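Local coordinates for Glyco_hydro_cc domain-containing protein (Cryptococcus neoformans, PDB 6UBC) that binds oligosaccharides, probably of the beta-1,3-glucan type, and belongs to subgroup VII of glycoside hydrolase family 128, at residues Leu293-Ile298 against Ser330-Ser335; Trp221-Asn226 against Ala408-Thr413; Ser387-Phe392 against Gly416-Trp421; Cys314-Glu319 against Lys352-Tyr357. All blocks are in the same frame, centred on the assembly; numbering follows the deposited sequence.

Contact 1: residues Leu293-Ile298 against Ser330-Ser335; sequences LWDSTI and SQISTS
The carboxylate of Asp-295 reaches across from helix 287-298 to take the backbone where helix 324-331 has just ended. Its two oxygens share two consecutive amides: OD2 accepts from Ser-333 N at 2.9 Å, while OD1 takes Thr-334 N at 3.1 Å on a fairly straight path (159° at the hydrogen). Both oxygens are met on their syn sides, with the donors somewhat out of the carboxylate plane, and Ser-333 N adds a weak second bond to OD1. With its CG lying beside the backbone N (chi1 -83°), the short side chain slants forward to these amides, although its first bond does not aim at them.

Two waters widen the polar network. One donates to Asp-295 OD2 and to Gln-331 O and accepts from Ser-333 OG; the other lies between Asp-295 OD1 and Thr-334 OG1.

The neighbouring residue on the helix supplies one more direct bond. Trp-294 NE1 donates to Thr-334 O over 2.8 Å, the oxygen sitting near the edge of the indole but tilted slightly from its plane. Asp-295 and Trp-294 thus hold the backbone of Ser-333 and Thr-334 by direct hydrogen bonds.

Apolar contact is modest: the branch methyl CG2 of Ile-332 comes obliquely to Trp-294 CD1 at 3.7 Å.

Ile-332 is where the backbone leaves helix 324-331, so the contact fastens that helix's exit to helix 287-298. Trp-294 also packs on Leu-308 of strand 307-309 and meets Phe-328 of helix 324-331 edge-to-face.

Contact 2: residues Trp221-Asn226 against Ala408-Thr413; sequences WYYDWN and AYAYST
Trp-221 turns its indole toward strand 406-411, one strand removed, and brings it against two alanines, Ala-408 and Ala-410. The methyl of Ala-408 meets the pyrrole side of the ring, with CB 3.5 Å from Trp-221 NE1, and the methyl of Ala-410 meets the far end of the benzene ring, with CB 3.6 Å from Trp-221 CH2. Both approach obliquely. Between them the main chain itself comes close: Tyr-409 O is 3.4 Å from Trp-221 CZ2, and the Tyr-409 N lies at the ring's edge. With CG held between its own backbone N and carbonyl carbon (chi1 64°), the indole is swung across to span the alanine pair. Its NE1 is hydrogen-bonded to Lys-203 O.

Further along, Tyr-223 offers its ring edge to the same Ala-410 methyl, a looser touch of 4.5 Å between CE1 and CB, while its hydroxyl is hydrogen-bonded to Thr-369 O. Trp-225 is the third aromatic. An Asx turn, in which Asp-224 OD1 accepts from Asn-226 N at 3.0 Å, encloses it, and its backbone takes a positive phi of 75°. Its edge, at CH2, comes to 3.6 Å from Thr-413 OG1, a hydroxyl hydrogen-bonded to Ser-207 O; its NE1 is hydrogen-bonded to Glu-370 OE2.

No hydrogen bond joins the two segments directly, because strand 204-207 runs between them and pairs in parallel with both. The short strand segments pass 8.5 Å apart at 50°. Strands flanking 204-207, with Trp-221 and Tyr-223 packing inside, fit the family's (beta/alpha)8 barrel; Trp-225 follows the strand, beside Glu-370.

Contact 3: residues Ser387-Phe392 against Gly416-Trp421; sequences SEINTF and GLSPEW
Ile-389 and Trp-421 mark the closest approach of the two backbones, their CA atoms 7.3 Å apart. Residues 387-392 are a piece of regular helix. Residues 416-421 are a loop that tightens toward its end: Pro-419 to Trp-421 take helical backbone angles without the regular bonding, and Ser-418 closes the turn twice, its O accepting from Trp-421 N at 3.0 Å and its OG from the same N-H at 3.1 Å. The hydroxyl bond is an ST motif, rather bent at 137°, and that OG is also hydrogen-bonded to Cys-383 O.

Everything between the segments is apolar packing. Ile-389 does most of it with two branches aimed at different partners. Its CG2 rests obliquely on the benzene part of Trp-421, 3.9 Å from CE3, while CD1, at the end of the longer branch, reaches Glu-420 CB at 3.7 Å, the two side chains crossing at about a right angle. Glu-420 then bends at chi2 and carries its carboxylate away from residues 387-392, touching Gln-386 at the helix start.

One turn on, Phe-392 extends with CG opposite its backbone N (chi1 -177°), which brings CD2 within 4.2 Å of Trp-421 CH2. The indole carbon sits near the plane of the phenyl ring, at its edge, and the side chains cross at roughly a right angle.

Cys-373 touches both aromatic rings and Cys-383 lies against Ile-389; their disulfide links strand 366-375 to the segment leading into helix 386-402. The contact packs the beta-to-alpha loop after strand 406-411 of the (beta/alpha)8 barrel on that helix.

Contact 4: residues Cys314-Glu319 against Lys352-Tyr357; sequences CHQAAE and KTDIDY
Gln-316 OE1 accepts the backbone N-H of Asn-344 and also has Asp-354 OD2 2.6 Å away. So short a separation between two oxygens is consistent with a protonated carboxyl group. The amide and carboxylate planes are turned 68° apart, and the glutamine reaches out in an extended chain beyond CG. The other carboxylate oxygen, Asp-354 OD1, takes a weak bond from Ala-317 N at 3.4 Å and has a long, weak ion pair with Lys-345.

Ala-317 is wedged into the helix surface. Its methyl touches Thr-353 CG2 and lies 3.9 Å from Tyr-357 CB, while its carbonyl oxygen hangs 4.0 Å above the centre of the Tyr-357 ring.

In the (beta/alpha)8 barrel, helix 348-362 follows strand 339-345 on the outside, and residues 314-319 belong to the connection leaving strand 307-309. Cys-314, within this connection, is disulfide-bonded to Cys-277, which ties it to the loop after strand 268-270.

Tyr-357 sends its ring out along the loop, CG opposite the backbone N (chi1 172°), and meets Glu-319 crosswise: the glutamate CG packs 3.7 Å from the tyrosine OH. The Glu-319 chain bends at chi2 (65°), taking its carboxylate to the consecutive amides of Leu-325 and Ser-326 at the beginning of helix 324-331, from which it accepts hydrogen bonds. A water hydrogen-bonded to Glu-319 OE2 at 2.7 Å also reaches Tyr-357 OH at 2.9 Å.

Along the chain, contact 2 opens first, at strand 221-223, and closes only at 408-413, enclosing most of the barrel. Inside that long loop contact 1 opens at 293-298, contact 4 opens at 314-319, contact 1 closes at 330-335 and contact 4 at 352-357, so these two cross while both nest within contact 2. Contact 1 ties helix 287-298 to the exit of helix 324-331; contact 4 ties the loop after strand 307-309 to helix 348-362. Contact 3 opens at 387-392, before contact 2 closes, and ends at 416-421; it therefore crosses contact 2. Those two touch directly, Tyr-411 and Ser-412 probably hydrogen-bonding to Trp-421. Contacts 1 and 3 lie on opposite sides of the chain's centre.

Contact 1: residues Leu293-Ile298 against Ser330-Ser335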
# COMPACT_ATOMS: atom_id res chain seq x y z
N LEU A 293 -7.83 16.08 8.17
CA LEU A 293 -8.06 15.82 6.72
C LEU A 293 -8.74 14.46 6.54
O LEU A 293 -9.65 14.34 5.73
CB LEU A 293 -6.74 15.91 5.98
CG LEU A 293 -6.83 15.72 4.47
CD1 LEU A 293 -7.76 16.74 3.87
CD2 LEU A 293 -5.42 15.86 3.84
N TRP A 294 -8.24 13.45 7.26
CA TRP A 294 -8.81 12.10 7.27
C TRP A 294 -10.31 12.21 7.59
O TRP A 294 -11.15 11.74 6.80
CB TRP A 294 -8.05 11.26 8.30
CG TRP A 294 -8.69 9.91 8.46
CD1 TRP A 294 -9.70 9.64 9.33
CD2 TRP A 294 -8.37 8.67 7.80
NE1 TRP A 294 -10.04 8.32 9.23
CE2 TRP A 294 -9.26 7.71 8.30
CE3 TRP A 294 -7.41 8.27 6.84
CZ2 TRP A 294 -9.24 6.38 7.87
CZ3 TRP A 294 -7.39 6.96 6.40
CH2 TRP A 294 -8.29 6.02 6.93
N ASP A 295 -10.64 12.89 8.67
CA ASP A 295 -12.02 12.97 9.17
C ASP A 295 -12.89 13.76 8.19
O ASP A 295 -13.99 13.28 7.90
CB ASP A 295 -12.10 13.56 10.58
CG ASP A 295 -11.84 12.48 11.63
OD1 ASP A 295 -12.18 11.30 11.35
OD2 ASP A 295 -11.27 12.83 12.65
N SER A 296 -12.38 14.82 7.59
CA SER A 296 -13.21 15.72 6.75
C SER A 296 -13.36 15.19 5.34
O SER A 296 -14.38 15.49 4.74
CB SER A 296 -12.63 17.09 6.72
OG SER A 296 -11.45 17.13 5.94
N THR A 297 -12.38 14.48 4.80
CA THR A 297 -12.23 14.24 3.34
C THR A 297 -12.26 12.75 2.97
O THR A 297 -12.85 12.43 1.97
CB THR A 297 -10.98 14.97 2.86
OG1 THR A 297 -11.12 16.34 3.21
CG2 THR A 297 -10.74 14.91 1.37
N ILE A 298 -11.67 11.87 3.81
CA ILE A 298 -11.67 10.40 3.59
C ILE A 298 -12.88 9.76 4.29
O ILE A 298 -13.69 9.07 3.60
CB ILE A 298 -10.33 9.81 4.08
CG1 ILE A 298 -9.18 10.21 3.14
CG2 ILE A 298 -10.45 8.30 4.15
CD1 ILE A 298 -7.78 9.87 3.69
N SER A 330 -5.59 8.12 17.95
CA SER A 330 -6.17 8.81 19.12
C SER A 330 -7.01 10.00 18.69
O SER A 330 -8.10 10.18 19.28
CB SER A 330 -5.12 9.25 20.06
OG SER A 330 -4.60 8.09 20.63
N GLN A 331 -6.57 10.75 17.70
CA GLN A 331 -7.18 12.04 17.27
C GLN A 331 -8.31 11.90 16.24
O GLN A 331 -9.18 12.73 16.27
CB GLN A 331 -6.08 12.95 16.74
CG GLN A 331 -5.10 13.27 17.88
CD GLN A 331 -4.00 14.23 17.47
OE1 GLN A 331 -4.22 15.15 16.68
NE2 GLN A 331 -2.82 14.04 18.06
N ILE A 332 -8.35 10.88 15.42
CA ILE A 332 -9.42 10.71 14.40
C ILE A 332 -10.72 10.29 15.07
O ILE A 332 -10.70 9.59 16.07
CB ILE A 332 -9.06 9.74 13.26
CG1 ILE A 332 -8.70 8.33 13.77
CG2 ILE A 332 -7.92 10.34 12.48
CD1 ILE A 332 -8.16 7.44 12.70
N SER A 333 -11.84 10.71 14.47
CA SER A 333 -13.19 10.37 14.97
C SER A 333 -13.70 9.12 14.27
O SER A 333 -14.55 8.42 14.85
CB SER A 333 -14.12 11.56 14.88
OG SER A 333 -13.76 12.49 15.93
N THR A 334 -13.33 8.90 13.02
CA THR A 334 -13.73 7.69 12.25
C THR A 334 -12.50 6.84 12.02
O THR A 334 -11.53 7.37 11.41
CB THR A 334 -14.37 8.06 10.91
OG1 THR A 334 -15.56 8.76 11.24
CG2 THR A 334 -14.63 6.85 10.02
N SER A 335 -12.45 5.62 12.55
CA SER A 335 -11.21 4.81 12.47
C SER A 335 -11.11 4.19 11.06
O SER A 335 -12.08 4.26 10.26
CB SER A 335 -11.00 3.78 13.57
OG SER A 335 -9.58 3.34 13.58
O HOH W 1 -11.58 13.94 15.72
O HOH W 2 -14.98 11.48 11.30

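Contact 2: residues Trp221-Asn226 against Ala408-Thr413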
# COMPACT_ATOMS: atom_id res chain seq x y z
N TRP A 221 -6.43 -6.24 -7.49
CA TRP A 221 -6.54 -4.80 -7.22
C TRP A 221 -5.27 -4.09 -7.65
O TRP A 221 -4.20 -4.77 -7.84
CB TRP A 221 -6.81 -4.54 -5.75
CG TRP A 221 -5.71 -4.96 -4.80
CD1 TRP A 221 -5.36 -6.25 -4.49
CD2 TRP A 221 -4.73 -4.13 -4.17
NE1 TRP A 221 -4.28 -6.28 -3.66
CE2 TRP A 221 -3.90 -4.98 -3.39
CE3 TRP A 221 -4.50 -2.76 -4.13
CZ2 TRP A 221 -2.85 -4.49 -2.63
CZ3 TRP A 221 -3.49 -2.28 -3.32
CH2 TRP A 221 -2.68 -3.14 -2.58
N TYR A 222 -5.41 -2.77 -7.77
CA TYR A 222 -4.30 -1.92 -8.19
C TYR A 222 -4.56 -0.48 -7.80
O TYR A 222 -5.68 -0.03 -7.63
CB TYR A 222 -4.12 -2.03 -9.70
CG TYR A 222 -5.37 -1.75 -10.51
CD1 TYR A 222 -6.26 -2.74 -10.87
CD2 TYR A 222 -5.61 -0.48 -10.96
CE1 TYR A 222 -7.39 -2.44 -11.62
CE2 TYR A 222 -6.72 -0.14 -11.70
CZ TYR A 222 -7.64 -1.14 -12.04
OH TYR A 222 -8.74 -0.84 -12.79
N TYR A 223 -3.46 0.26 -7.71
CA TYR A 223 -3.51 1.71 -7.45
C TYR A 223 -2.22 2.32 -7.97
O TYR A 223 -1.21 1.55 -8.14
CB TYR A 223 -3.69 1.97 -5.96
CG TYR A 223 -2.44 1.87 -5.11
CD1 TYR A 223 -1.81 0.65 -4.85
CD2 TYR A 223 -1.91 2.99 -4.49
CE1 TYR A 223 -0.67 0.57 -4.06
CE2 TYR A 223 -0.83 2.91 -3.64
CZ TYR A 223 -0.17 1.70 -3.44
OH TYR A 223 0.93 1.60 -2.62
N ASP A 224 -2.23 3.64 -8.12
CA ASP A 224 -1.10 4.35 -8.77
C ASP A 224 -0.79 5.67 -8.05
O ASP A 224 -0.21 6.57 -8.70
CB ASP A 224 -1.37 4.53 -10.26
CG ASP A 224 -2.47 5.53 -10.55
OD1 ASP A 224 -3.11 6.01 -9.61
OD2 ASP A 224 -2.67 5.83 -11.74
N TRP A 225 -1.25 5.79 -6.81
CA TRP A 225 -1.04 6.94 -5.91
C TRP A 225 -1.91 8.13 -6.31
O TRP A 225 -1.96 9.07 -5.52
CB TRP A 225 0.43 7.35 -5.81
CG TRP A 225 1.31 6.26 -5.26
CD1 TRP A 225 1.40 5.89 -3.97
CD2 TRP A 225 2.18 5.38 -6.00
NE1 TRP A 225 2.29 4.87 -3.81
CE2 TRP A 225 2.77 4.52 -5.04
CE3 TRP A 225 2.54 5.26 -7.34
CZ2 TRP A 225 3.68 3.55 -5.39
CZ3 TRP A 225 3.47 4.30 -7.69
CH2 TRP A 225 4.01 3.44 -6.73
N ASN A 226 -2.61 8.06 -7.44
CA ASN A 226 -3.55 9.15 -7.83
C ASN A 226 -4.91 8.96 -7.14
O ASN A 226 -5.24 7.83 -6.60
CB ASN A 226 -3.70 9.21 -9.36
CG ASN A 226 -2.40 9.53 -10.04
OD1 ASN A 226 -1.67 10.40 -9.54
ND2 ASN A 226 -2.07 8.81 -11.11
N ALA A 408 -4.24 -8.30 1.66
CA ALA A 408 -3.81 -7.85 0.32
C ALA A 408 -2.34 -7.40 0.42
O ALA A 408 -1.94 -6.93 1.52
CB ALA A 408 -4.73 -6.73 -0.18
N TYR A 409 -1.62 -7.46 -0.70
CA TYR A 409 -0.24 -6.93 -0.78
C TYR A 409 0.03 -6.51 -2.22
O TYR A 409 -0.59 -7.00 -3.22
CB TYR A 409 0.74 -8.00 -0.30
CG TYR A 409 0.64 -9.28 -1.11
CD1 TYR A 409 1.37 -9.45 -2.29
CD2 TYR A 409 -0.14 -10.35 -0.71
CE1 TYR A 409 1.29 -10.60 -3.05
CE2 TYR A 409 -0.22 -11.52 -1.45
CZ TYR A 409 0.50 -11.65 -2.64
OH TYR A 409 0.47 -12.79 -3.39
N ALA A 410 0.96 -5.56 -2.32
CA ALA A 410 1.40 -5.00 -3.62
C ALA A 410 2.90 -4.77 -3.63
O ALA A 410 3.46 -4.02 -2.77
CB ALA A 410 0.65 -3.71 -3.89
N TYR A 411 3.50 -5.25 -4.71
CA TYR A 411 4.89 -4.93 -5.10
C TYR A 411 5.08 -3.42 -5.24
O TYR A 411 4.31 -2.75 -5.98
CB TYR A 411 5.17 -5.70 -6.36
CG TYR A 411 6.61 -5.77 -6.79
CD1 TYR A 411 7.25 -4.67 -7.37
CD2 TYR A 411 7.34 -6.92 -6.62
CE1 TYR A 411 8.55 -4.77 -7.83
CE2 TYR A 411 8.63 -7.04 -7.09
CZ TYR A 411 9.25 -5.95 -7.65
OH TYR A 411 10.53 -6.08 -8.12
N SER A 412 6.11 -2.86 -4.59
CA SER A 412 6.36 -1.41 -4.66
C SER A 412 7.00 -1.09 -6.00
O SER A 412 8.05 -1.70 -6.29
CB SER A 412 7.23 -0.97 -3.54
OG SER A 412 7.44 0.42 -3.66
N THR A 413 6.50 -0.08 -6.75
CA THR A 413 7.24 0.47 -7.92
C THR A 413 7.61 1.93 -7.61
O THR A 413 7.73 2.73 -8.51
CB THR A 413 6.42 0.28 -9.21
OG1 THR A 413 5.23 1.07 -9.12
CG2 THR A 413 6.14 -1.18 -9.51

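Contact 3: residues Ser387-Phe392 against Gly416-Trp421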
# COMPACT_ATOMS: atom_id res chain seq x y z
N SER A 387 19.70 -12.34 -7.33
CA SER A 387 19.44 -13.67 -6.75
C SER A 387 18.77 -13.51 -5.37
O SER A 387 17.69 -14.09 -5.07
CB SER A 387 20.74 -14.39 -6.66
OG SER A 387 20.40 -15.67 -6.22
N GLU A 388 19.29 -12.61 -4.55
CA GLU A 388 18.67 -12.34 -3.23
C GLU A 388 17.29 -11.74 -3.44
O GLU A 388 16.38 -12.09 -2.65
CB GLU A 388 19.57 -11.34 -2.48
CG GLU A 388 19.06 -10.87 -1.12
CD GLU A 388 19.82 -9.68 -0.49
OE1 GLU A 388 20.68 -9.08 -1.20
OE2 GLU A 388 19.56 -9.34 0.72
N ILE A 389 17.13 -10.82 -4.42
CA ILE A 389 15.80 -10.22 -4.73
C ILE A 389 14.79 -11.30 -5.08
O ILE A 389 13.69 -11.22 -4.58
CB ILE A 389 15.91 -9.15 -5.83
CG1 ILE A 389 16.53 -7.89 -5.20
CG2 ILE A 389 14.61 -8.86 -6.52
CD1 ILE A 389 17.11 -6.89 -6.19
N ASN A 390 15.15 -12.21 -5.97
CA ASN A 390 14.24 -13.29 -6.40
C ASN A 390 13.79 -14.11 -5.18
O ASN A 390 12.59 -14.40 -5.06
CB ASN A 390 14.87 -14.19 -7.45
CG ASN A 390 15.08 -13.53 -8.77
OD1 ASN A 390 14.42 -12.53 -9.12
ND2 ASN A 390 16.03 -14.06 -9.51
N THR A 391 14.73 -14.48 -4.32
CA THR A 391 14.44 -15.28 -3.10
C THR A 391 13.46 -14.54 -2.19
O THR A 391 12.45 -15.13 -1.71
CB THR A 391 15.70 -15.66 -2.34
OG1 THR A 391 16.53 -16.39 -3.25
CG2 THR A 391 15.34 -16.44 -1.11
N PHE A 392 13.71 -13.25 -2.04
CA PHE A 392 12.86 -12.36 -1.23
C PHE A 392 11.45 -12.33 -1.80
O PHE A 392 10.53 -12.44 -1.01
CB PHE A 392 13.47 -10.96 -1.15
CG PHE A 392 12.67 -10.04 -0.30
CD1 PHE A 392 12.89 -10.00 1.06
CD2 PHE A 392 11.78 -9.13 -0.87
CE1 PHE A 392 12.23 -9.07 1.85
CE2 PHE A 392 11.11 -8.21 -0.10
CZ PHE A 392 11.29 -8.22 1.28
N GLY A 416 13.34 5.49 -5.10
CA GLY A 416 14.38 5.25 -4.08
C GLY A 416 14.73 3.79 -3.93
O GLY A 416 15.26 3.43 -2.85
N LEU A 417 14.37 2.93 -4.89
CA LEU A 417 14.82 1.52 -4.76
C LEU A 417 15.79 1.21 -5.87
O LEU A 417 16.05 2.05 -6.69
CB LEU A 417 13.61 0.61 -4.79
CG LEU A 417 12.60 0.89 -3.71
CD1 LEU A 417 11.27 0.24 -4.07
CD2 LEU A 417 13.12 0.46 -2.32
N SER A 418 16.33 0.01 -5.89
CA SER A 418 17.45 -0.33 -6.79
C SER A 418 16.94 -0.52 -8.20
O SER A 418 15.79 -0.93 -8.39
CB SER A 418 18.12 -1.61 -6.32
OG SER A 418 17.28 -2.74 -6.52
N PRO A 419 17.79 -0.36 -9.21
CA PRO A 419 17.39 -0.66 -10.57
C PRO A 419 16.95 -2.13 -10.77
O PRO A 419 16.05 -2.40 -11.55
CB PRO A 419 18.67 -0.43 -11.36
CG PRO A 419 19.44 0.56 -10.53
CD PRO A 419 19.18 0.15 -9.11
N GLU A 420 17.56 -3.03 -10.00
CA GLU A 420 17.24 -4.48 -10.02
C GLU A 420 15.82 -4.72 -9.47
O GLU A 420 15.17 -5.68 -9.90
CB GLU A 420 18.31 -5.28 -9.29
CG GLU A 420 19.68 -5.21 -9.91
CD GLU A 420 20.63 -4.16 -9.35
OE1 GLU A 420 20.16 -3.24 -8.66
OE2 GLU A 420 21.82 -4.30 -9.60
N TRP A 421 15.33 -3.86 -8.60
CA TRP A 421 13.95 -3.96 -8.07
C TRP A 421 12.93 -3.48 -9.13
O TRP A 421 11.75 -3.94 -9.10
CB TRP A 421 13.87 -3.17 -6.75
CG TRP A 421 12.54 -3.40 -6.07
CD1 TRP A 421 11.41 -2.67 -6.23
CD2 TRP A 421 12.13 -4.61 -5.42
NE1 TRP A 421 10.37 -3.25 -5.56
CE2 TRP A 421 10.78 -4.45 -5.06
CE3 TRP A 421 12.80 -5.77 -5.00
CZ2 TRP A 421 10.04 -5.44 -4.42
CZ3 TRP A 421 12.08 -6.75 -4.33
CH2 TRP A 421 10.71 -6.59 -4.02

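Contact 4: residues Cys314-Glu319 against Lys352-Tyr357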
# COMPACT_ATOMS: atom_id res chain seq x y z
N CYS A 314 6.29 5.17 7.10
CA CYS A 314 7.64 4.88 6.55
C CYS A 314 8.49 4.23 7.64
O CYS A 314 9.38 3.50 7.26
CB CYS A 314 8.33 6.12 5.99
SG CYS A 314 8.71 7.31 7.29
N HIS A 315 8.20 4.48 8.92
CA HIS A 315 9.05 4.00 10.06
C HIS A 315 8.79 2.53 10.36
O HIS A 315 9.45 2.01 11.24
CB HIS A 315 8.96 4.89 11.27
CG HIS A 315 9.59 6.22 11.10
ND1 HIS A 315 8.89 7.33 10.64
CD2 HIS A 315 10.89 6.62 11.31
CE1 HIS A 315 9.74 8.37 10.58
NE2 HIS A 315 10.95 7.98 11.05
N GLN A 316 7.84 1.88 9.68
CA GLN A 316 7.58 0.42 9.81
C GLN A 316 7.33 0.15 11.30
O GLN A 316 6.59 0.92 11.94
CB GLN A 316 8.76 -0.37 9.23
CG GLN A 316 9.01 -0.04 7.76
CD GLN A 316 9.96 -1.02 7.13
OE1 GLN A 316 9.60 -2.21 6.95
NE2 GLN A 316 11.17 -0.51 6.84
N ALA A 317 7.99 -0.86 11.88
CA ALA A 317 7.65 -1.25 13.26
C ALA A 317 8.26 -0.26 14.24
O ALA A 317 7.80 -0.21 15.40
CB ALA A 317 8.10 -2.68 13.47
N ALA A 318 9.18 0.59 13.80
CA ALA A 318 9.72 1.66 14.67
C ALA A 318 8.68 2.77 14.96
O ALA A 318 8.95 3.71 15.71
CB ALA A 318 10.99 2.21 14.05
N GLU A 319 7.52 2.67 14.33
CA GLU A 319 6.33 3.47 14.72
C GLU A 319 6.06 3.30 16.22
O GLU A 319 5.48 4.20 16.82
CB GLU A 319 5.15 2.99 13.89
CG GLU A 319 3.79 3.21 14.57
CD GLU A 319 3.37 4.67 14.80
OE1 GLU A 319 3.83 5.56 14.01
OE2 GLU A 319 2.53 4.89 15.74
N LYS A 352 7.92 -10.27 9.35
CA LYS A 352 7.08 -10.70 10.47
C LYS A 352 7.10 -9.66 11.57
O LYS A 352 6.06 -9.42 12.13
CB LYS A 352 7.52 -12.08 10.97
CG LYS A 352 7.20 -13.21 10.03
CD LYS A 352 7.98 -14.46 10.39
CE LYS A 352 7.43 -15.70 9.71
NZ LYS A 352 8.47 -16.77 9.75
N THR A 353 8.22 -9.06 11.87
CA THR A 353 8.26 -7.98 12.86
C THR A 353 7.22 -6.91 12.52
O THR A 353 6.48 -6.45 13.39
CB THR A 353 9.67 -7.40 12.90
OG1 THR A 353 10.54 -8.42 13.36
CG2 THR A 353 9.78 -6.19 13.80
N ASP A 354 7.16 -6.49 11.26
CA ASP A 354 6.20 -5.41 10.87
C ASP A 354 4.76 -5.89 11.07
O ASP A 354 3.94 -5.13 11.66
CB ASP A 354 6.41 -4.95 9.42
CG ASP A 354 7.66 -4.12 9.13
OD1 ASP A 354 8.35 -3.67 10.09
OD2 ASP A 354 7.93 -3.91 7.92
N ILE A 355 4.44 -7.09 10.55
CA ILE A 355 3.04 -7.59 10.60
C ILE A 355 2.64 -7.78 12.07
O ILE A 355 1.57 -7.30 12.50
CB ILE A 355 2.84 -8.85 9.77
CG1 ILE A 355 3.16 -8.63 8.31
CG2 ILE A 355 1.41 -9.33 10.01
CD1 ILE A 355 3.22 -9.92 7.59
N ASP A 356 3.54 -8.37 12.85
CA ASP A 356 3.29 -8.55 14.30
C ASP A 356 3.00 -7.21 14.96
O ASP A 356 2.03 -7.10 15.76
CB ASP A 356 4.44 -9.25 15.00
CG ASP A 356 4.63 -10.71 14.67
OD1 ASP A 356 3.78 -11.31 14.03
OD2 ASP A 356 5.65 -11.21 15.04
N TYR A 357 3.84 -6.19 14.75
CA TYR A 357 3.68 -4.91 15.45
C TYR A 357 2.27 -4.37 15.16
O TYR A 357 1.51 -3.95 16.11
CB TYR A 357 4.78 -3.91 15.12
CG TYR A 357 4.45 -2.57 15.71
CD1 TYR A 357 4.59 -2.33 17.06
CD2 TYR A 357 3.80 -1.61 14.96
CE1 TYR A 357 4.17 -1.14 17.64
CE2 TYR A 357 3.35 -0.43 15.53
CZ TYR A 357 3.55 -0.19 16.88
OH TYR A 357 3.08 0.96 17.44
O HOH W 3 1.05 2.73 16.25